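Local coordinates for 2',5'-phosphodiesterase 12 (Homo sapiens, PDB 4Z0V), which belongs to the endonuclease/exonuclease/phosphatase family of proteins, whose catalytic domain has a DNase I-like fold, here behind an N-terminal E-set-like domain, at residues A[224-229]-A[268-273]; A[278-283]-A[318-323]. One frame throughout, in Å; residues are numbered along the deposited sequence.

Interaction 1: A[224-229]-A[268-273]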
ATOM      1  N   LEU A 224     -12.714  -1.226  11.527  1.00 10.62           N
ATOM      2  CA  LEU A 224     -13.105  -2.089  10.412  1.00 10.60           C
ATOM      3  C   LEU A 224     -14.444  -2.762  10.724  1.00 11.96           C
ATOM      4  O   LEU A 224     -14.586  -3.361  11.786  1.00 12.45           O
ATOM      5  CB  LEU A 224     -12.004  -3.132  10.200  1.00 11.86           C
ATOM      6  CG  LEU A 224     -12.248  -4.198   9.129  1.00 14.33           C
ATOM      7  CD1 LEU A 224     -12.247  -3.572   7.724  1.00 12.54           C
ATOM      8  CD2 LEU A 224     -11.144  -5.272   9.204  1.00 15.87           C
ATOM      9  N   LEU A 225     -15.443  -2.592   9.855  1.00  9.78           N
ATOM     10  CA  LEU A 225     -16.750  -3.241  10.044  1.00 10.61           C
ATOM     11  C   LEU A 225     -16.776  -4.623   9.417  1.00 12.39           C
ATOM     12  O   LEU A 225     -17.199  -5.604  10.060  1.00 11.05           O
ATOM     13  CB  LEU A 225     -17.901  -2.398   9.460  1.00 10.49           C
ATOM     14  CG  LEU A 225     -18.164  -1.079  10.179  1.00 14.41           C
ATOM     15  CD1 LEU A 225     -19.415  -0.385   9.600  1.00 13.43           C
ATOM     16  CD2 LEU A 225     -18.317  -1.302  11.721  1.00 15.35           C
ATOM     17  N   SER A 226     -16.440  -4.691   8.124  1.00 10.77           N
ATOM     18  CA  SER A 226     -16.540  -5.949   7.395  1.00  9.93           C
ATOM     19  C   SER A 226     -15.613  -5.974   6.189  1.00 12.49           C
ATOM     20  O   SER A 226     -15.084  -4.938   5.781  1.00  9.83           O
ATOM     21  CB  SER A 226     -17.984  -6.148   6.929  1.00 11.81           C
ATOM     22  OG  SER A 226     -18.371  -5.069   6.103  1.00 12.36           O
ATOM     23  N   GLN A 227     -15.401  -7.180   5.632  1.00  9.13           N
ATOM     24  CA  GLN A 227     -14.494  -7.347   4.487  1.00  9.17           C
ATOM     25  C   GLN A 227     -15.214  -8.110   3.388  1.00 13.65           C
ATOM     26  O   GLN A 227     -16.038  -8.992   3.663  1.00 12.17           O
ATOM     27  CB  GLN A 227     -13.204  -8.065   4.890  1.00 10.05           C
ATOM     28  CG  GLN A 227     -12.399  -7.318   5.969  1.00 13.33           C
ATOM     29  CD  GLN A 227     -11.271  -8.177   6.454  1.00 17.04           C
ATOM     30  OE1 GLN A 227     -11.377  -8.829   7.493  1.00 15.46           O
ATOM     31  NE2 GLN A 227     -10.176  -8.216   5.691  1.00 10.78           N
ATOM     32  N   HIS A 228     -14.951  -7.736   2.133  1.00 10.91           N
ATOM     33  CA  HIS A 228     -15.691  -8.317   1.009  1.00 10.19           C
ATOM     34  C   HIS A 228     -14.742  -8.583  -0.173  1.00 12.40           C
ATOM     35  O   HIS A 228     -14.999  -8.195  -1.314  1.00 12.88           O
ATOM     36  CB  HIS A 228     -16.832  -7.359   0.624  1.00 11.45           C
ATOM     37  CG  HIS A 228     -17.666  -6.933   1.802  1.00 14.32           C
ATOM     38  ND1 HIS A 228     -18.756  -7.676   2.217  1.00 15.10           N
ATOM     39  CD2 HIS A 228     -17.508  -5.883   2.646  1.00 16.16           C
ATOM     40  CE1 HIS A 228     -19.238  -7.049   3.283  1.00 14.77           C
ATOM     41  NE2 HIS A 228     -18.510  -5.978   3.586  1.00 15.57           N
ATOM     42  N   ASP A 229     -13.622  -9.222   0.114  1.00 11.00           N
ATOM     43  CA  ASP A 229     -12.629  -9.480  -0.938  1.00 10.92           C
ATOM     44  C   ASP A 229     -13.100 -10.520  -1.945  1.00 13.97           C
ATOM     45  O   ASP A 229     -13.808 -11.475  -1.599  1.00 12.66           O
ATOM     46  CB  ASP A 229     -11.313  -9.973  -0.345  1.00 12.56           C
ATOM     47  CG  ASP A 229     -10.664  -9.096   0.703  1.00 13.80           C
ATOM     48  OD1 ASP A 229     -11.112  -7.914   0.887  1.00 11.16           O
ATOM     49  OD2 ASP A 229      -9.699  -9.546   1.301  1.00 13.49           O
ATOM     50  N   VAL A 268     -11.758  -5.416  -0.458  1.00  9.41           N
ATOM     51  CA  VAL A 268     -12.782  -4.451  -0.117  1.00  8.72           C
ATOM     52  C   VAL A 268     -12.941  -4.473   1.391  1.00 11.31           C
ATOM     53  O   VAL A 268     -13.198  -5.540   1.971  1.00 10.69           O
ATOM     54  CB  VAL A 268     -14.135  -4.678  -0.835  1.00 12.89           C
ATOM     55  CG1 VAL A 268     -15.172  -3.656  -0.370  1.00 12.43           C
ATOM     56  CG2 VAL A 268     -14.002  -4.636  -2.366  1.00 13.50           C
ATOM     57  N   SER A 269     -12.858  -3.296   1.990  1.00  7.62           N
ATOM     58  CA  SER A 269     -13.007  -3.146   3.444  1.00  8.49           C
ATOM     59  C   SER A 269     -13.975  -2.014   3.740  1.00 12.27           C
ATOM     60  O   SER A 269     -13.791  -0.907   3.226  1.00 13.71           O
ATOM     61  CB  SER A 269     -11.647  -2.843   4.070  1.00 11.30           C
ATOM     62  OG  SER A 269     -10.641  -3.725   3.588  1.00 12.56           O
ATOM     63  N   VAL A 270     -14.969  -2.261   4.593  1.00  8.09           N
ATOM     64  CA  VAL A 270     -15.901  -1.198   4.962  1.00  8.92           C
ATOM     65  C   VAL A 270     -15.474  -0.682   6.326  1.00 12.38           C
ATOM     66  O   VAL A 270     -15.404  -1.461   7.270  1.00 10.61           O
ATOM     67  CB  VAL A 270     -17.366  -1.680   4.942  1.00 12.26           C
ATOM     68  CG1 VAL A 270     -18.295  -0.609   5.526  1.00 11.78           C
ATOM     69  CG2 VAL A 270     -17.791  -2.046   3.511  1.00 11.23           C
ATOM     70  N   LEU A 271     -15.209   0.635   6.420  1.00  9.23           N
ATOM     71  CA  LEU A 271     -14.740   1.274   7.644  1.00  9.17           C
ATOM     72  C   LEU A 271     -15.796   2.153   8.243  1.00 12.86           C
ATOM     73  O   LEU A 271     -16.610   2.749   7.526  1.00 11.87           O
ATOM     74  CB  LEU A 271     -13.488   2.149   7.356  1.00  8.92           C
ATOM     75  CG  LEU A 271     -12.312   1.491   6.622  1.00 14.63           C
ATOM     76  CD1 LEU A 271     -11.218   2.496   6.380  1.00 16.33           C
ATOM     77  CD2 LEU A 271     -11.762   0.281   7.417  1.00 13.49           C
ATOM     78  N   GLN A 272     -15.759   2.276   9.559  1.00 11.00           N
ATOM     79  CA  GLN A 272     -16.673   3.176  10.239  1.00 10.00           C
ATOM     80  C   GLN A 272     -15.884   4.281  10.903  1.00 14.75           C
ATOM     81  O   GLN A 272     -14.880   4.012  11.574  1.00 14.02           O
ATOM     82  CB  GLN A 272     -17.499   2.396  11.273  1.00 11.20           C
ATOM     83  CG  GLN A 272     -18.128   3.252  12.348  1.00 14.65           C
ATOM     84  CD  GLN A 272     -19.338   3.962  11.847  1.00 29.74           C
ATOM     85  OE1 GLN A 272     -20.314   3.334  11.441  1.00 28.68           O
ATOM     86  NE2 GLN A 272     -19.328   5.288  11.958  1.00 27.68           N
ATOM     87  N   SER A 273     -16.339   5.522  10.721  1.00 15.09           N
ATOM     88  CA  SER A 273     -15.689   6.674  11.333  1.00 16.59           C
ATOM     89  C   SER A 273     -15.902   6.621  12.802  1.00 21.35           C
ATOM     90  O   SER A 273     -17.015   6.357  13.270  1.00 21.86           O
ATOM     91  CB  SER A 273     -16.229   7.980  10.754  1.00 21.15           C
ATOM     92  OG  SER A 273     -15.661   9.117  11.385  1.00 22.86           O
TER
HETATM   93  O   HOH W   1     -10.464  -6.566   3.257  1.00 13.60           O
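Backbone bonds join L225, S226 and H228 to V268 and V270, the two strands running antiparallel with their axes 4.6 Å apart. V270 O receives L225 N at 2.8 Å and, more weakly, S226 N, so one carbonyl faces two successive residues. V270 N answers with a nearly straight bond to S226 O, and H228 N reaches V268 O. Beyond H228, the side chain of D229 takes over: its carboxylate turns back and OD1 accepts V268 N at 2.9 Å, on its anti side and 29° out of its plane, while OD2 forms a salt bridge with R206.

A water extends the polar network on the face of Q227 and S269. It accepts from Q227 NE2, donates to D229 OD1 and lies 2.9 Å from S269 OG; the polar ends of Q227 and S269 thus meet at the water, with L224 and L271 on the same face. On the other face S226 OG and H228 NE2 are 2.7 Å apart in a hydrogen bond, and Y317 OH also bonds to OG. This fixes the rotation of the imidazole, whose CD2 lies obliquely against V270 CG2 at 3.9 Å.

Apolar contacts are found beside these polar ones. L224 CG is anti to the backbone N (chi1 176°), which carries CD1 over the neighbouring strand to S269 CB and L271 CD2. L225, displaced by the irregular register, lays CG and both methyls against Q272 CB, 3.7 Å from CG. Branched V270 suits the buried side, where V312 of helix 295-316 packs on it.

L225 and S226 together opposite V270 make a classic beta bulge, set in an antiparallel strand pair of one of the two sheets of the DNase I-like sandwich.

Interaction 2: A[278-283]-A[318-323]; sequences SKRICV and PGIPVI
R280 and C282 meet I320, P321 and V322 where strands 280-287 and 322-327 come together in parallel, the two strands of a beta-alpha-beta crossover whose connecting helix is 295-316. The side chain of I320 starts with CB 4.0 Å from R280 O. Its CG2 branch lies 3.8 Å from R280 CB. The other branch leaves through CG1, set between the backbone N and the carbonyl carbon (chi1 59°), and ends in CD1, 3.9 Å from C282 CB; C282 is a small side chain that V312 of the helix also touches. A branched aliphatic residue suits this buried place, its two arms meeting different residues of the neighbouring strand.

The side chain of R280 crosses I320 and P318 at about right angles. Its charged end lies beside P318, which is exposed, but that position belongs to one of two conformers and is doubtful. I281 carries CG1 past P321 O and sets CD1 against I323 CD1 at 3.5 Å; W439 and L437 of strand 433-439, from the other sheet, pack on this isoleucine face. P321 suits its place: CD sits 3.2 Å from R280 O, on the side where another residue would have its N-H.

Two backbone bonds flank C282: its N gives a nearly straight bond to P321 O, and C282 O accepts I323 N at 3.0 Å.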
ATOM      1  N   SER A 278     -22.492   8.585  11.727  1.00 27.94           N
ATOM      2  CA  SER A 278     -23.258   8.417  10.487  1.00 26.42           C
ATOM      3  C   SER A 278     -22.336   8.132   9.275  1.00 27.93           C
ATOM      4  O   SER A 278     -22.841   7.950   8.154  1.00 26.49           O
ATOM      5  CB  SER A 278     -24.084   9.670  10.227  1.00 27.94           C
ATOM      6  OG  SER A 278     -23.296  10.752   9.754  1.00 32.59           O
ATOM      7  N   LYS A 279     -20.995   8.096   9.501  1.00 20.57           N
ATOM      8  CA  LYS A 279     -20.071   7.987   8.396  1.00 18.88           C
ATOM      9  C   LYS A 279     -19.348   6.657   8.284  1.00 19.04           C
ATOM     10  O   LYS A 279     -18.532   6.253   9.128  1.00 16.85           O
ATOM     11  CB  LYS A 279     -19.046   9.128   8.394  1.00 20.28           C
ATOM     12  CG  LYS A 279     -19.597  10.390   7.727  1.00 31.70           C
ATOM     13  CD  LYS A 279     -18.671  11.591   7.877  1.00 41.64           C
ATOM     14  CE  LYS A 279     -19.164  12.814   7.116  1.00 43.77           C
ATOM     15  NZ  LYS A 279     -20.488  13.310   7.590  1.00 38.76           N
ATOM     16  N   ARG A 280     -19.663   5.996   7.168  1.00 14.91           N
ATOM     17  CA  ARG A 280     -19.046   4.728   6.780  0.50 13.61           C
ATOM     18  C   ARG A 280     -18.433   4.931   5.391  1.00 15.25           C
ATOM     19  O   ARG A 280     -18.905   5.779   4.634  1.00 13.29           O
ATOM     20  CB  ARG A 280     -20.075   3.568   6.813  0.50 13.79           C
ATOM     21  CG  ARG A 280     -20.591   3.228   8.238  0.50 21.77           C
ATOM     22  CD  ARG A 280     -21.796   2.267   8.335  0.50 27.91           C
ATOM     23  NE  ARG A 280     -22.905   2.688   7.475  0.50 29.83           N
ATOM     24  CZ  ARG A 280     -24.107   2.113   7.383  0.50 36.87           C
ATOM     25  NH1 ARG A 280     -24.435   1.083   8.175  0.50  7.73           N
ATOM     26  NH2 ARG A 280     -25.005   2.588   6.536  0.50 21.02           N
ATOM     27  N   ILE A 281     -17.406   4.172   5.055  1.00 11.41           N
ATOM     28  CA  ILE A 281     -16.798   4.309   3.737  1.00 11.42           C
ATOM     29  C   ILE A 281     -16.310   2.940   3.299  1.00 13.44           C
ATOM     30  O   ILE A 281     -15.838   2.135   4.108  1.00 12.96           O
ATOM     31  CB  ILE A 281     -15.679   5.380   3.737  1.00 15.20           C
ATOM     32  CG1 ILE A 281     -15.153   5.657   2.307  1.00 17.62           C
ATOM     33  CG2 ILE A 281     -14.538   5.044   4.724  1.00 14.15           C
ATOM     34  CD1 ILE A 281     -14.775   7.122   2.150  1.00 27.53           C
ATOM     35  N   CYS A 282     -16.513   2.663   2.040  1.00 10.37           N
ATOM     36  CA  CYS A 282     -16.105   1.413   1.415  1.00 10.93           C
ATOM     37  C   CYS A 282     -14.752   1.659   0.708  1.00 14.58           C
ATOM     38  O   CYS A 282     -14.683   2.443  -0.243  1.00 13.54           O
ATOM     39  CB  CYS A 282     -17.190   0.969   0.435  1.00 11.48           C
ATOM     40  SG  CYS A 282     -16.725  -0.469  -0.543  1.00 15.57           S
ATOM     41  N   VAL A 283     -13.678   1.031   1.199  1.00  9.85           N
ATOM     42  CA  VAL A 283     -12.322   1.204   0.642  1.00  8.72           C
ATOM     43  C   VAL A 283     -11.961  -0.023  -0.182  1.00 12.26           C
ATOM     44  O   VAL A 283     -11.868  -1.135   0.367  1.00 10.99           O
ATOM     45  CB  VAL A 283     -11.259   1.441   1.757  1.00 12.82           C
ATOM     46  CG1 VAL A 283      -9.863   1.567   1.140  1.00 11.81           C
ATOM     47  CG2 VAL A 283     -11.605   2.687   2.583  1.00 12.29           C
ATOM     48  N   PRO A 318     -26.555   0.370   3.215  1.00 13.51           N
ATOM     49  CA  PRO A 318     -27.594   1.188   2.572  1.00 14.35           C
ATOM     50  C   PRO A 318     -27.079   2.523   2.001  1.00 20.32           C
ATOM     51  O   PRO A 318     -27.632   3.587   2.290  1.00 22.01           O
ATOM     52  CB  PRO A 318     -28.604   1.382   3.712  1.00 15.50           C
ATOM     53  CG  PRO A 318     -27.737   1.486   4.917  1.00 20.03           C
ATOM     54  CD  PRO A 318     -26.665   0.433   4.687  1.00 15.46           C
ATOM     55  N   GLY A 319     -26.083   2.441   1.125  1.00 15.94           N
ATOM     56  CA  GLY A 319     -25.580   3.585   0.381  1.00 15.12           C
ATOM     57  C   GLY A 319     -24.461   4.316   1.067  1.00 19.98           C
ATOM     58  O   GLY A 319     -24.682   5.350   1.703  1.00 22.39           O
ATOM     59  N   ILE A 320     -23.257   3.752   0.988  1.00 12.51           N
ATOM     60  CA  ILE A 320     -22.083   4.381   1.586  1.00 11.66           C
ATOM     61  C   ILE A 320     -21.110   4.807   0.478  1.00 14.93           C
ATOM     62  O   ILE A 320     -21.081   4.167  -0.573  1.00 14.74           O
ATOM     63  CB  ILE A 320     -21.417   3.458   2.622  1.00 13.44           C
ATOM     64  CG1 ILE A 320     -20.976   2.103   1.973  1.00 12.71           C
ATOM     65  CG2 ILE A 320     -22.378   3.248   3.799  1.00 12.40           C
ATOM     66  CD1 ILE A 320     -20.113   1.249   2.952  1.00 12.23           C
ATOM     67  N   PRO A 321     -20.285   5.852   0.711  1.00 11.60           N
ATOM     68  CA  PRO A 321     -19.378   6.306  -0.348  1.00 11.88           C
ATOM     69  C   PRO A 321     -18.172   5.395  -0.528  1.00 14.96           C
ATOM     70  O   PRO A 321     -17.929   4.527   0.299  1.00 14.08           O
ATOM     71  CB  PRO A 321     -18.982   7.707   0.103  1.00 13.56           C
ATOM     72  CG  PRO A 321     -19.075   7.670   1.576  1.00 16.79           C
ATOM     73  CD  PRO A 321     -20.199   6.725   1.905  1.00 13.15           C
ATOM     74  N   VAL A 322     -17.442   5.593  -1.624  1.00 12.41           N
ATOM     75  CA  VAL A 322     -16.339   4.716  -2.014  1.00 12.01           C
ATOM     76  C   VAL A 322     -15.034   5.443  -2.279  1.00 14.06           C
ATOM     77  O   VAL A 322     -15.004   6.551  -2.810  1.00 12.15           O
ATOM     78  CB  VAL A 322     -16.788   3.951  -3.323  1.00 16.00           C
ATOM     79  CG1 VAL A 322     -15.637   3.141  -3.937  1.00 15.90           C
ATOM     80  CG2 VAL A 322     -17.998   3.043  -3.059  1.00 16.05           C
ATOM     81  N   ILE A 323     -13.927   4.772  -1.910  1.00 10.50           N
ATOM     82  CA  ILE A 323     -12.559   5.138  -2.278  1.00 11.46           C
ATOM     83  C   ILE A 323     -12.056   3.903  -2.983  1.00 13.69           C
ATOM     84  O   ILE A 323     -12.174   2.813  -2.422  1.00 12.61           O
ATOM     85  CB  ILE A 323     -11.628   5.562  -1.109  1.00 14.91           C
ATOM     86  CG1 ILE A 323     -12.097   6.872  -0.459  1.00 15.95           C
ATOM     87  CG2 ILE A 323     -10.159   5.702  -1.604  1.00 16.12           C
ATOM     88  CD1 ILE A 323     -11.450   7.112   0.909  1.00 15.96           C
TER

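How the interactions relate
Strands 265-273 and 280-287 are sequential antiparallel neighbours, so interactions 1 and 2 belong to one continuous sheet, their centres about 9 Å apart. S269 O and V283 N, 2.8 Å apart, probably form one of the hydrogen bonds between them. Interaction 1 is partly buried, and its antiparallel pairing is supplemented by a carboxylate, an imidazole and a water. Interaction 2 is the more buried: its parallel pairing relies on aliphatic packing and two backbone bonds, with polar R280 confined to its margin. Both use helix 295-316 as a cover, V312 touching V270 in one and C282 in the other, while I320 touches V270 across the boundary.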